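Local atomic coordinates of 373aa long hypothetical citrate synthase (Sulfolobus tokodaii, PDB entry 1VGP), a protein that is a citrate synthase-family protein of mostly helical fold that pairs with a second copy of itself. Residues A[77-82]-A[128-133]; A[200-205]-A[341-346]; A[224-229]-A[290-295]. One frame throughout, in Å; residues are numbered along the deposited sequence.

Contact 1 of 3, residues A[77-82]-A[128-133]; sequences FIIKFL and VANYAR
L82 and N130 meet at about a right angle. The L82 methyl CD1 lies 3.9 Å from CB of N130, so the leucine touches the aliphatic root of the asparagine and not its amide. The leucine CG stands beside the backbone N (chi1 -69°) and CD1 continues the chain outward, which carries that methyl across to the other helix. The second branch serves a different neighbour. CD2 of L82 comes within 4.5 Å of CD1 of Y131, a loose apolar contact. The tyrosine ring also has the carbonyl O of L82 at its edge, near the ring plane, 4.4 Å from Y131 CD1. L82 therefore sits against two successive residues of segment 128-133, with one methyl for each. I79, one helical turn earlier, adds a marginal touch, its CG1 4.5 Å from OD1 of N130.

The contact joins helix 76-84 to the long helix 113-135 in the all-helical part of a citrate synthase fold. The two segments run roughly the same way, with a crossing angle of -35°. The axes of these short segments come no closer than 10.5 Å, while the CA atoms of L82 and Y131 are 6.2 Å apart. I94 of helix 91-105 packs on both L82 and Y131. The hydroxyl of Y131, a buried residue, is hydrogen-bonded with the carbonyl O of R86. On another side of helix 76-84, F77 packs on F81 of the second subunit, and F81 packs on L101 of that subunit, so this short helix also takes part in the dimer interface.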
ATOM      1  N   PHE A  77     -10.038 -16.649  12.193  1.00 42.50           N
ATOM      2  CA  PHE A  77     -10.321 -16.396  10.798  1.00 41.72           C
ATOM      3  C   PHE A  77      -9.029 -16.408   9.993  1.00 41.19           C
ATOM      4  O   PHE A  77      -8.934 -17.098   8.978  1.00 39.81           O
ATOM      5  CB  PHE A  77     -11.045 -15.052  10.625  1.00 43.24           C
ATOM      6  CG  PHE A  77     -11.678 -14.872   9.272  1.00 45.18           C
ATOM      7  CD1 PHE A  77     -12.460 -15.882   8.715  1.00 46.74           C
ATOM      8  CD2 PHE A  77     -11.485 -13.702   8.550  1.00 45.69           C
ATOM      9  CE1 PHE A  77     -13.042 -15.727   7.452  1.00 49.03           C
ATOM     10  CE2 PHE A  77     -12.061 -13.537   7.290  1.00 48.00           C
ATOM     11  CZ  PHE A  77     -12.841 -14.552   6.738  1.00 48.66           C
ATOM     12  N   ILE A  78      -8.021 -15.669  10.449  1.00 40.99           N
ATOM     13  CA  ILE A  78      -6.777 -15.602   9.689  1.00 43.06           C
ATOM     14  C   ILE A  78      -5.988 -16.920   9.763  1.00 41.04           C
ATOM     15  O   ILE A  78      -5.340 -17.324   8.789  1.00 40.89           O
ATOM     16  CB  ILE A  78      -5.872 -14.373  10.125  1.00 44.94           C
ATOM     17  CG1 ILE A  78      -4.933 -14.780  11.252  1.00 49.07           C
ATOM     18  CG2 ILE A  78      -6.731 -13.180  10.560  1.00 42.93           C
ATOM     19  CD1 ILE A  78      -3.492 -14.932  10.793  1.00 52.68           C
ATOM     20  N   ILE A  79      -6.068 -17.613  10.894  1.00 39.60           N
ATOM     21  CA  ILE A  79      -5.495 -18.963  10.976  1.00 39.24           C
ATOM     22  C   ILE A  79      -6.192 -19.914  10.002  1.00 38.70           C
ATOM     23  O   ILE A  79      -5.556 -20.764   9.372  1.00 37.36           O
ATOM     24  CB  ILE A  79      -5.592 -19.522  12.415  1.00 38.94           C
ATOM     25  CG1 ILE A  79      -4.422 -18.983  13.243  1.00 40.13           C
ATOM     26  CG2 ILE A  79      -5.540 -21.039  12.400  1.00 34.37           C
ATOM     27  CD1 ILE A  79      -4.574 -19.161  14.729  1.00 41.98           C
ATOM     28  N   LYS A  80      -7.505 -19.749   9.876  1.00 38.51           N
ATOM     29  CA  LYS A  80      -8.304 -20.489   8.905  1.00 40.71           C
ATOM     30  C   LYS A  80      -7.816 -20.178   7.495  1.00 42.54           C
ATOM     31  O   LYS A  80      -7.676 -21.065   6.645  1.00 42.20           O
ATOM     32  CB  LYS A  80      -9.767 -20.076   9.060  1.00 40.76           C
ATOM     33  CG  LYS A  80     -10.760 -20.856   8.235  1.00 41.27           C
ATOM     34  CD  LYS A  80     -12.138 -20.722   8.865  1.00 46.25           C
ATOM     35  CE  LYS A  80     -13.270 -21.052   7.889  1.00 48.91           C
ATOM     36  NZ  LYS A  80     -13.219 -22.451   7.373  1.00 49.89           N
ATOM     37  N   PHE A  81      -7.562 -18.895   7.267  1.00 42.42           N
ATOM     38  CA  PHE A  81      -6.977 -18.428   6.021  1.00 41.08           C
ATOM     39  C   PHE A  81      -5.692 -19.184   5.714  1.00 39.42           C
ATOM     40  O   PHE A  81      -5.491 -19.655   4.594  1.00 36.07           O
ATOM     41  CB  PHE A  81      -6.682 -16.926   6.117  1.00 40.20           C
ATOM     42  CG  PHE A  81      -5.757 -16.419   5.046  1.00 39.49           C
ATOM     43  CD1 PHE A  81      -6.113 -16.497   3.697  1.00 37.92           C
ATOM     44  CD2 PHE A  81      -4.528 -15.853   5.387  1.00 38.71           C
ATOM     45  CE1 PHE A  81      -5.262 -16.020   2.706  1.00 35.81           C
ATOM     46  CE2 PHE A  81      -3.675 -15.373   4.405  1.00 37.70           C
ATOM     47  CZ  PHE A  81      -4.041 -15.457   3.057  1.00 38.36           C
ATOM     48  N   LEU A  82      -4.822 -19.288   6.715  1.00 39.44           N
ATOM     49  CA  LEU A  82      -3.487 -19.808   6.487  1.00 40.58           C
ATOM     50  C   LEU A  82      -3.539 -21.265   6.035  1.00 43.11           C
ATOM     51  O   LEU A  82      -2.938 -21.633   5.016  1.00 42.74           O
ATOM     52  CB  LEU A  82      -2.637 -19.670   7.750  1.00 38.33           C
ATOM     53  CG  LEU A  82      -2.274 -18.226   8.125  1.00 37.33           C
ATOM     54  CD1 LEU A  82      -1.442 -18.210   9.391  1.00 35.79           C
ATOM     55  CD2 LEU A  82      -1.504 -17.573   6.988  1.00 36.40           C
ATOM     56  N   VAL A 128       4.302 -15.791   9.975  1.00 29.56           N
ATOM     57  CA  VAL A 128       5.363 -16.353   9.164  1.00 32.76           C
ATOM     58  C   VAL A 128       5.614 -17.819   9.533  1.00 35.11           C
ATOM     59  O   VAL A 128       5.581 -18.698   8.670  1.00 33.31           O
ATOM     60  CB  VAL A 128       6.665 -15.523   9.312  1.00 32.58           C
ATOM     61  CG1 VAL A 128       7.784 -16.122   8.469  1.00 30.27           C
ATOM     62  CG2 VAL A 128       6.405 -14.089   8.876  1.00 30.41           C
ATOM     63  N   ALA A 129       5.846 -18.089  10.814  1.00 35.71           N
ATOM     64  CA  ALA A 129       6.149 -19.455  11.240  1.00 35.94           C
ATOM     65  C   ALA A 129       4.991 -20.414  10.930  1.00 36.95           C
ATOM     66  O   ALA A 129       5.212 -21.532  10.450  1.00 36.41           O
ATOM     67  CB  ALA A 129       6.471 -19.483  12.737  1.00 33.88           C
ATOM     68  N   ASN A 130       3.762 -19.970  11.198  1.00 37.18           N
ATOM     69  CA  ASN A 130       2.577 -20.796  10.985  1.00 36.42           C
ATOM     70  C   ASN A 130       2.441 -21.197   9.527  1.00 36.01           C
ATOM     71  O   ASN A 130       2.085 -22.331   9.212  1.00 36.56           O
ATOM     72  CB  ASN A 130       1.319 -20.045  11.418  1.00 38.22           C
ATOM     73  CG  ASN A 130       1.050 -20.167  12.908  1.00 41.61           C
ATOM     74  OD1 ASN A 130       0.002 -19.738  13.399  1.00 43.40           O
ATOM     75  ND2 ASN A 130       2.000 -20.757  13.637  1.00 41.15           N
ATOM     76  N   TYR A 131       2.728 -20.268   8.627  1.00 36.50           N
ATOM     77  CA  TYR A 131       2.594 -20.576   7.216  1.00 37.17           C
ATOM     78  C   TYR A 131       3.659 -21.565   6.768  1.00 37.98           C
ATOM     79  O   TYR A 131       3.391 -22.442   5.943  1.00 35.13           O
ATOM     80  CB  TYR A 131       2.694 -19.310   6.364  1.00 33.41           C
ATOM     81  CG  TYR A 131       2.388 -19.584   4.909  1.00 31.42           C
ATOM     82  CD1 TYR A 131       1.186 -20.187   4.533  1.00 30.29           C
ATOM     83  CD2 TYR A 131       3.313 -19.281   3.912  1.00 29.58           C
ATOM     84  CE1 TYR A 131       0.916 -20.482   3.197  1.00 28.40           C
ATOM     85  CE2 TYR A 131       3.057 -19.569   2.575  1.00 26.84           C
ATOM     86  CZ  TYR A 131       1.859 -20.169   2.227  1.00 27.30           C
ATOM     87  OH  TYR A 131       1.599 -20.443   0.901  1.00 28.35           O
ATOM     88  N   ALA A 132       4.864 -21.416   7.316  1.00 39.25           N
ATOM     89  CA  ALA A 132       5.985 -22.268   6.956  1.00 40.20           C
ATOM     90  C   ALA A 132       5.720 -23.732   7.330  1.00 42.20           C
ATOM     91  O   ALA A 132       6.054 -24.647   6.567  1.00 43.26           O
ATOM     92  CB  ALA A 132       7.253 -21.771   7.640  1.00 38.11           C
ATOM     93  N   ARG A 133       5.117 -23.948   8.499  1.00 41.28           N
ATOM     94  CA  ARG A 133       4.744 -25.290   8.934  1.00 42.10           C
ATOM     95  C   ARG A 133       3.636 -25.846   8.055  1.00 41.15           C
ATOM     96  O   ARG A 133       3.770 -26.913   7.457  1.00 35.63           O
ATOM     97  CB  ARG A 133       4.262 -25.258  10.384  1.00 46.24           C
ATOM     98  CG  ARG A 133       5.183 -24.518  11.339  1.00 50.79           C
ATOM     99  CD  ARG A 133       6.165 -25.468  11.995  1.00 52.26           C
ATOM    100  NE  ARG A 133       5.494 -26.636  12.547  1.00 55.10           N
ATOM    101  CZ  ARG A 133       6.110 -27.608  13.208  1.00 54.92           C
ATOM    102  NH1 ARG A 133       7.406 -27.515  13.479  1.00 55.33           N
ATOM    103  NH2 ARG A 133       5.430 -28.681  13.591  1.00 55.44           N
TER

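Contact 2 of 3, residues A[200-205]-A[341-346]; sequences YSSIVA and AHIMEY
I343 reaches helix 199-210 with a single methyl, CD1. Its CG1 branch stands beside the backbone N (chi1 -69°), and chi2 at 170° extends CD1 away from the backbone. This nearly straight arm bridges segments whose nearest CA atoms, those of S202 and I343, are 8.5 Å apart.

The methyl lands on S202. CD1 of I343 is 3.6 Å from CB of S202 and 4.1 Å from its OG, so the serine meets the isoleucine chiefly through carbon. I203 supplies the second touch. Its own CD1 comes within 4.2 Å of CD1 of I343. The CB of I203 does not aim at the other helix. The bend at chi2, -49°, is part of the path that brings the end of the chain nearer.

All three touching residues are buried, and the contact is made by van der Waals touches, chiefly between carbons. A193 of helix 184-193 packs on both S202 and I343. I203 also packs on V99, L120 and F124. Elsewhere on helix 199-210, V204 meets V204 of the second subunit. At the end of helix 327-346, Y346 forms a cation-pi pair with K5 of that subunit. The contact thus ties the last turns of helix 327-346 to a helix of the dimer interface, within the closely packed helical bundle characteristic of the citrate synthase fold.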
ATOM      1  N   TYR A 200      -3.090  -0.875   9.865  1.00 27.93           N
ATOM      2  CA  TYR A 200      -3.000  -2.104   9.082  1.00 30.12           C
ATOM      3  C   TYR A 200      -2.842  -1.757   7.612  1.00 31.83           C
ATOM      4  O   TYR A 200      -2.047  -2.378   6.896  1.00 34.72           O
ATOM      5  CB  TYR A 200      -4.249  -2.968   9.289  1.00 31.66           C
ATOM      6  CG  TYR A 200      -4.440  -3.372  10.726  1.00 33.45           C
ATOM      7  CD1 TYR A 200      -5.136  -2.549  11.619  1.00 32.56           C
ATOM      8  CD2 TYR A 200      -3.853  -4.539  11.222  1.00 36.42           C
ATOM      9  CE1 TYR A 200      -5.236  -2.877  12.974  1.00 32.67           C
ATOM     10  CE2 TYR A 200      -3.944  -4.875  12.578  1.00 37.60           C
ATOM     11  CZ  TYR A 200      -4.634  -4.039  13.446  1.00 35.05           C
ATOM     12  OH  TYR A 200      -4.701  -4.361  14.781  1.00 35.58           O
ATOM     13  N   SER A 201      -3.596  -0.758   7.167  1.00 29.60           N
ATOM     14  CA  SER A 201      -3.499  -0.301   5.797  1.00 28.72           C
ATOM     15  C   SER A 201      -2.052   0.090   5.481  1.00 28.52           C
ATOM     16  O   SER A 201      -1.480  -0.341   4.478  1.00 27.43           O
ATOM     17  CB  SER A 201      -4.434   0.894   5.587  1.00 28.88           C
ATOM     18  OG  SER A 201      -5.795   0.505   5.621  1.00 22.92           O
ATOM     19  N   SER A 202      -1.465   0.906   6.347  1.00 27.18           N
ATOM     20  CA  SER A 202      -0.136   1.441   6.120  1.00 27.05           C
ATOM     21  C   SER A 202       0.885   0.324   5.988  1.00 29.32           C
ATOM     22  O   SER A 202       1.744   0.346   5.099  1.00 27.90           O
ATOM     23  CB  SER A 202       0.265   2.346   7.279  1.00 28.16           C
ATOM     24  OG  SER A 202      -0.628   3.443   7.398  1.00 30.65           O
ATOM     25  N   ILE A 203       0.787  -0.649   6.892  1.00 29.30           N
ATOM     26  CA  ILE A 203       1.690  -1.791   6.923  1.00 27.40           C
ATOM     27  C   ILE A 203       1.510  -2.713   5.721  1.00 26.52           C
ATOM     28  O   ILE A 203       2.483  -3.296   5.231  1.00 27.24           O
ATOM     29  CB  ILE A 203       1.489  -2.606   8.218  1.00 27.79           C
ATOM     30  CG1 ILE A 203       1.701  -1.697   9.440  1.00 26.40           C
ATOM     31  CG2 ILE A 203       2.447  -3.791   8.245  1.00 28.75           C
ATOM     32  CD1 ILE A 203       2.971  -0.867   9.385  1.00 25.01           C
ATOM     33  N   VAL A 204       0.271  -2.847   5.249  1.00 24.40           N
ATOM     34  CA  VAL A 204      -0.001  -3.576   4.010  1.00 25.39           C
ATOM     35  C   VAL A 204       0.740  -2.928   2.839  1.00 25.39           C
ATOM     36  O   VAL A 204       1.294  -3.622   1.979  1.00 23.82           O
ATOM     37  CB  VAL A 204      -1.528  -3.604   3.686  1.00 26.00           C
ATOM     38  CG1 VAL A 204      -1.754  -4.121   2.272  1.00 24.64           C
ATOM     39  CG2 VAL A 204      -2.262  -4.478   4.684  1.00 25.10           C
ATOM     40  N   ALA A 205       0.741  -1.596   2.808  1.00 25.74           N
ATOM     41  CA  ALA A 205       1.464  -0.857   1.773  1.00 25.64           C
ATOM     42  C   ALA A 205       2.974  -1.075   1.918  1.00 26.47           C
ATOM     43  O   ALA A 205       3.673  -1.250   0.924  1.00 27.02           O
ATOM     44  CB  ALA A 205       1.141   0.625   1.879  1.00 24.59           C
ATOM     45  N   ALA A 341       7.383   2.973  13.752  1.00 29.44           N
ATOM     46  CA  ALA A 341       8.112   4.095  14.342  1.00 30.11           C
ATOM     47  C   ALA A 341       8.002   5.341  13.478  1.00 30.15           C
ATOM     48  O   ALA A 341       7.680   6.422  13.970  1.00 31.16           O
ATOM     49  CB  ALA A 341       9.590   3.728  14.536  1.00 29.33           C
ATOM     50  N   HIS A 342       8.287   5.188  12.190  1.00 29.41           N
ATOM     51  CA  HIS A 342       8.290   6.320  11.273  1.00 30.41           C
ATOM     52  C   HIS A 342       6.912   6.949  11.163  1.00 32.28           C
ATOM     53  O   HIS A 342       6.792   8.179  11.150  1.00 32.43           O
ATOM     54  CB  HIS A 342       8.784   5.880   9.889  1.00 28.52           C
ATOM     55  CG  HIS A 342      10.272   5.855   9.780  1.00 29.24           C
ATOM     56  ND1 HIS A 342      11.023   7.003   9.658  1.00 28.86           N
ATOM     57  CD2 HIS A 342      11.154   4.833   9.869  1.00 29.93           C
ATOM     58  CE1 HIS A 342      12.305   6.689   9.682  1.00 28.72           C
ATOM     59  NE2 HIS A 342      12.414   5.379   9.808  1.00 28.82           N
ATOM     60  N   ILE A 343       5.884   6.102  11.097  1.00 31.36           N
ATOM     61  CA  ILE A 343       4.498   6.554  11.062  1.00 30.61           C
ATOM     62  C   ILE A 343       4.172   7.351  12.329  1.00 33.50           C
ATOM     63  O   ILE A 343       3.592   8.441  12.261  1.00 33.06           O
ATOM     64  CB  ILE A 343       3.545   5.342  10.936  1.00 29.98           C
ATOM     65  CG1 ILE A 343       3.699   4.711   9.551  1.00 30.33           C
ATOM     66  CG2 ILE A 343       2.110   5.764  11.194  1.00 26.02           C
ATOM     67  CD1 ILE A 343       3.001   3.371   9.387  1.00 26.14           C
ATOM     68  N   MET A 344       4.558   6.802  13.479  1.00 33.61           N
ATOM     69  CA  MET A 344       4.393   7.503  14.746  1.00 33.92           C
ATOM     70  C   MET A 344       5.061   8.872  14.669  1.00 35.44           C
ATOM     71  O   MET A 344       4.472   9.885  15.043  1.00 38.36           O
ATOM     72  CB  MET A 344       4.999   6.689  15.887  1.00 32.89           C
ATOM     73  CG  MET A 344       4.003   5.814  16.632  1.00 37.01           C
ATOM     74  SD  MET A 344       4.787   4.508  17.623  1.00 40.74           S
ATOM     75  CE  MET A 344       5.253   5.393  19.076  1.00 37.24           C
ATOM     76  N   GLU A 345       6.292   8.894  14.172  1.00 34.65           N
ATOM     77  CA  GLU A 345       7.066  10.121  14.092  1.00 34.27           C
ATOM     78  C   GLU A 345       6.484  11.093  13.063  1.00 35.50           C
ATOM     79  O   GLU A 345       6.444  12.296  13.298  1.00 36.92           O
ATOM     80  CB  GLU A 345       8.513   9.795  13.719  1.00 32.99           C
ATOM     81  CG  GLU A 345       9.414  11.004  13.639  1.00 29.09           C
ATOM     82  CD  GLU A 345      10.832  10.644  13.268  1.00 30.70           C
ATOM     83  OE1 GLU A 345      11.044  10.180  12.121  1.00 28.72           O
ATOM     84  OE2 GLU A 345      11.739  10.818  14.121  1.00 30.23           O
ATOM     85  N   TYR A 346       6.041  10.566  11.928  1.00 34.73           N
ATOM     86  CA  TYR A 346       5.572  11.406  10.838  1.00 34.40           C
ATOM     87  C   TYR A 346       4.267  12.110  11.190  1.00 36.21           C
ATOM     88  O   TYR A 346       4.043  13.255  10.789  1.00 32.22           O
ATOM     89  CB  TYR A 346       5.372  10.573   9.568  1.00 32.83           C
ATOM     90  CG  TYR A 346       5.044  11.404   8.360  1.00 34.64           C
ATOM     91  CD1 TYR A 346       6.060  11.947   7.576  1.00 35.74           C
ATOM     92  CD2 TYR A 346       3.716  11.691   8.020  1.00 35.64           C
ATOM     93  CE1 TYR A 346       5.766  12.760   6.484  1.00 37.41           C
ATOM     94  CE2 TYR A 346       3.409  12.504   6.934  1.00 36.58           C
ATOM     95  CZ  TYR A 346       4.440  13.040   6.167  1.00 38.28           C
ATOM     96  OH  TYR A 346       4.160  13.864   5.095  1.00 37.79           O
TER

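Contact 3 of 3, residues A[224-229]-A[290-295]; sequences KMFKEI and EKVEEI
V292 is the bump of this contact, and M225, F226 and I229 make the surface that receives it. Both methyls take part, with CG2 shared among all three partners. CG1 is anti to the backbone N (chi1 179°) and meets CE of M225 at 3.7 Å. These two side chains reach toward each other tip to tip. The methionine starts out extended, then bends at chi3 (78°), and the bend sets its terminal methyl against the valine. CE of M225 also lies 4.2 Å from CG2 of V292, so it touches both arms of the fork.

CG2 is the branch that sits among the three residues. CD1 of I229 lies 3.9 Å from it, the two side chains passing each other at a slant. F226 turns its ring edge to the same methyl, with CE1 4.4 Å from CG2 of V292 and the methyl near the ring plane. One valine is thus bordered by a flexible thioether, a ring edge and a branched aliphatic chain.

This is helix-to-helix packing in a citrate synthase fold. The end of helix 221-228 lies against helix 281-300, and the shorter helix gives way at I229, whose backbone is no longer helical. F226 stacks edge-to-face with F311 of helix 309-319, and F311 packs on V292 as well. Y238 of helix 235-244 touches both M225 and I229.

Charged side chains lie away from the apolar patch. On the exposed side of the first helix, NZ of K224 forms a salt bridge with OE1 of E228 at 2.7 Å, one turn along. The lysine NZ lies above the E228 carboxylate plane, 48° out of it. E228 has a second partner through OE2, the hydroxyl of Y238.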
ATOM      1  N   LYS A 224      22.207 -18.408  -3.409  1.00 47.61           N
ATOM      2  CA  LYS A 224      22.147 -19.087  -4.699  1.00 50.16           C
ATOM      3  C   LYS A 224      23.534 -19.130  -5.325  1.00 49.60           C
ATOM      4  O   LYS A 224      23.969 -20.164  -5.839  1.00 47.29           O
ATOM      5  CB  LYS A 224      21.176 -18.358  -5.637  1.00 54.00           C
ATOM      6  CG  LYS A 224      21.096 -18.956  -7.035  1.00 62.30           C
ATOM      7  CD  LYS A 224      20.537 -17.966  -8.066  1.00 67.73           C
ATOM      8  CE  LYS A 224      21.162 -18.172  -9.464  1.00 70.25           C
ATOM      9  NZ  LYS A 224      22.492 -17.484  -9.632  1.00 69.12           N
ATOM     10  N   MET A 225      24.229 -17.998  -5.269  1.00 49.25           N
ATOM     11  CA  MET A 225      25.586 -17.916  -5.787  1.00 48.15           C
ATOM     12  C   MET A 225      26.533 -18.884  -5.077  1.00 48.18           C
ATOM     13  O   MET A 225      27.273 -19.622  -5.728  1.00 48.41           O
ATOM     14  CB  MET A 225      26.106 -16.489  -5.655  1.00 48.34           C
ATOM     15  CG  MET A 225      27.521 -16.306  -6.174  1.00 48.72           C
ATOM     16  SD  MET A 225      28.167 -14.684  -5.759  1.00 49.81           S
ATOM     17  CE  MET A 225      28.592 -14.920  -4.068  1.00 45.93           C
ATOM     18  N   PHE A 226      26.516 -18.885  -3.746  1.00 46.31           N
ATOM     19  CA  PHE A 226      27.346 -19.828  -2.999  1.00 46.58           C
ATOM     20  C   PHE A 226      27.024 -21.257  -3.430  1.00 45.90           C
ATOM     21  O   PHE A 226      27.902 -22.109  -3.494  1.00 43.56           O
ATOM     22  CB  PHE A 226      27.111 -19.701  -1.490  1.00 46.11           C
ATOM     23  CG  PHE A 226      27.368 -18.329  -0.939  1.00 45.35           C
ATOM     24  CD1 PHE A 226      28.365 -17.522  -1.474  1.00 43.45           C
ATOM     25  CD2 PHE A 226      26.606 -17.844   0.124  1.00 43.87           C
ATOM     26  CE1 PHE A 226      28.600 -16.251  -0.958  1.00 43.42           C
ATOM     27  CE2 PHE A 226      26.832 -16.578   0.645  1.00 43.23           C
ATOM     28  CZ  PHE A 226      27.832 -15.778   0.101  1.00 42.66           C
ATOM     29  N   LYS A 227      25.752 -21.514  -3.709  1.00 47.25           N
ATOM     30  CA  LYS A 227      25.327 -22.849  -4.079  1.00 48.61           C
ATOM     31  C   LYS A 227      25.920 -23.266  -5.421  1.00 49.21           C
ATOM     32  O   LYS A 227      26.478 -24.357  -5.540  1.00 47.67           O
ATOM     33  CB  LYS A 227      23.794 -22.930  -4.124  1.00 50.54           C
ATOM     34  CG  LYS A 227      23.151 -23.283  -2.770  1.00 53.21           C
ATOM     35  CD  LYS A 227      21.662 -22.933  -2.727  1.00 53.62           C
ATOM     36  CE  LYS A 227      20.998 -23.441  -1.452  1.00 54.16           C
ATOM     37  NZ  LYS A 227      21.417 -24.835  -1.127  1.00 56.30           N
ATOM     38  N   GLU A 228      25.825 -22.400  -6.430  1.00 49.36           N
ATOM     39  CA  GLU A 228      26.280 -22.795  -7.753  1.00 51.63           C
ATOM     40  C   GLU A 228      27.798 -22.806  -7.914  1.00 52.84           C
ATOM     41  O   GLU A 228      28.332 -23.606  -8.679  1.00 54.47           O
ATOM     42  CB  GLU A 228      25.617 -21.941  -8.839  1.00 53.79           C
ATOM     43  CG  GLU A 228      25.834 -20.453  -8.767  1.00 60.65           C
ATOM     44  CD  GLU A 228      24.961 -19.710  -9.770  1.00 64.90           C
ATOM     45  OE1 GLU A 228      23.719 -19.883  -9.726  1.00 67.21           O
ATOM     46  OE2 GLU A 228      25.509 -18.954 -10.604  1.00 66.62           O
ATOM     47  N   ILE A 229      28.505 -21.947  -7.185  1.00 53.25           N
ATOM     48  CA  ILE A 229      29.927 -22.205  -6.941  1.00 54.06           C
ATOM     49  C   ILE A 229      30.007 -23.478  -6.117  1.00 56.46           C
ATOM     50  O   ILE A 229      29.575 -23.503  -4.970  1.00 61.94           O
ATOM     51  CB  ILE A 229      30.597 -21.078  -6.140  1.00 52.59           C
ATOM     52  CG1 ILE A 229      30.231 -19.708  -6.725  1.00 52.26           C
ATOM     53  CG2 ILE A 229      32.104 -21.272  -6.149  1.00 50.46           C
ATOM     54  CD1 ILE A 229      30.648 -18.537  -5.856  1.00 48.11           C
ATOM     55  N   GLU A 290      33.503 -16.969   2.393  1.00 40.30           N
ATOM     56  CA  GLU A 290      34.727 -16.299   2.800  1.00 42.18           C
ATOM     57  C   GLU A 290      35.647 -16.102   1.608  1.00 40.14           C
ATOM     58  O   GLU A 290      36.171 -15.011   1.390  1.00 41.51           O
ATOM     59  CB  GLU A 290      35.439 -17.101   3.890  1.00 44.81           C
ATOM     60  CG  GLU A 290      35.355 -16.429   5.246  1.00 51.80           C
ATOM     61  CD  GLU A 290      35.766 -17.340   6.378  1.00 55.79           C
ATOM     62  OE1 GLU A 290      35.446 -17.013   7.549  1.00 57.92           O
ATOM     63  OE2 GLU A 290      36.409 -18.379   6.096  1.00 57.01           O
ATOM     64  N   LYS A 291      35.823 -17.161   0.829  1.00 38.70           N
ATOM     65  CA  LYS A 291      36.586 -17.082  -0.406  1.00 37.09           C
ATOM     66  C   LYS A 291      36.081 -15.977  -1.333  1.00 34.25           C
ATOM     67  O   LYS A 291      36.874 -15.220  -1.905  1.00 31.28           O
ATOM     68  CB  LYS A 291      36.532 -18.427  -1.125  1.00 40.52           C
ATOM     69  CG  LYS A 291      37.700 -19.324  -0.811  1.00 44.25           C
ATOM     70  CD  LYS A 291      38.850 -19.056  -1.757  1.00 50.20           C
ATOM     71  CE  LYS A 291      40.164 -19.457  -1.116  1.00 54.84           C
ATOM     72  NZ  LYS A 291      40.245 -18.960   0.298  1.00 56.65           N
ATOM     73  N   VAL A 292      34.764 -15.888  -1.485  1.00 31.49           N
ATOM     74  CA  VAL A 292      34.161 -14.833  -2.293  1.00 32.54           C
ATOM     75  C   VAL A 292      34.387 -13.461  -1.657  1.00 33.42           C
ATOM     76  O   VAL A 292      34.697 -12.501  -2.360  1.00 33.35           O
ATOM     77  CB  VAL A 292      32.642 -15.066  -2.465  1.00 32.45           C
ATOM     78  CG1 VAL A 292      32.031 -13.947  -3.281  1.00 31.02           C
ATOM     79  CG2 VAL A 292      32.404 -16.395  -3.139  1.00 34.58           C
ATOM     80  N   GLU A 293      34.238 -13.377  -0.332  1.00 32.15           N
ATOM     81  CA  GLU A 293      34.469 -12.128   0.385  1.00 31.80           C
ATOM     82  C   GLU A 293      35.891 -11.647   0.129  1.00 32.23           C
ATOM     83  O   GLU A 293      36.138 -10.466  -0.143  1.00 30.48           O
ATOM     84  CB  GLU A 293      34.271 -12.333   1.893  1.00 32.60           C
ATOM     85  CG  GLU A 293      34.441 -11.054   2.714  1.00 33.15           C
ATOM     86  CD  GLU A 293      34.537 -11.315   4.210  1.00 36.10           C
ATOM     87  OE1 GLU A 293      34.316 -12.465   4.629  1.00 35.41           O
ATOM     88  OE2 GLU A 293      34.834 -10.363   4.972  1.00 37.04           O
ATOM     89  N   GLU A 294      36.826 -12.585   0.221  1.00 33.17           N
ATOM     90  CA  GLU A 294      38.240 -12.286   0.065  1.00 33.60           C
ATOM     91  C   GLU A 294      38.521 -11.673  -1.310  1.00 33.94           C
ATOM     92  O   GLU A 294      39.004 -10.540  -1.406  1.00 33.04           O
ATOM     93  CB  GLU A 294      39.032 -13.571   0.262  1.00 35.92           C
ATOM     94  CG  GLU A 294      40.534 -13.395   0.315  1.00 47.51           C
ATOM     95  CD  GLU A 294      41.229 -14.597   0.937  1.00 53.10           C
ATOM     96  OE1 GLU A 294      42.485 -14.638   0.923  1.00 57.12           O
ATOM     97  OE2 GLU A 294      40.517 -15.497   1.443  1.00 53.14           O
ATOM     98  N   ILE A 295      38.211 -12.413  -2.372  1.00 33.21           N
ATOM     99  CA  ILE A 295      38.534 -11.957  -3.724  1.00 33.18           C
ATOM    100  C   ILE A 295      37.625 -10.792  -4.113  1.00 34.24           C
ATOM    101  O   ILE A 295      38.030  -9.894  -4.866  1.00 33.70           O
ATOM    102  CB  ILE A 295      38.379 -13.105  -4.767  1.00 32.05           C
ATOM    103  CG1 ILE A 295      38.855 -12.636  -6.145  1.00 28.65           C
ATOM    104  CG2 ILE A 295      36.922 -13.553  -4.841  1.00 29.83           C
ATOM    105  CD1 ILE A 295      39.121 -13.769  -7.120  1.00 26.72           C
TER

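The three contacts are separate, and all belong to the same citrate synthase fold. Contacts 1 and 2 have centres 23 Å apart and nearest atoms about 9 Å apart. Helices 91-105 and 113-135 connect them: L82 and Y131 pack on the former, and I203 packs on both. Both contacts also touch the second subunit. Contact 3 stands apart from that interface. Its centre is 34 Å from that of contact 1 (nearest atoms about 17 Å) and 37 Å from that of contact 2 (nearest atoms about 25 Å), and it lies across the chain's centre from contact 2. In sequence, however, it falls between the two segments of contact 2, and helix 221-228 directly follows helix 199-210.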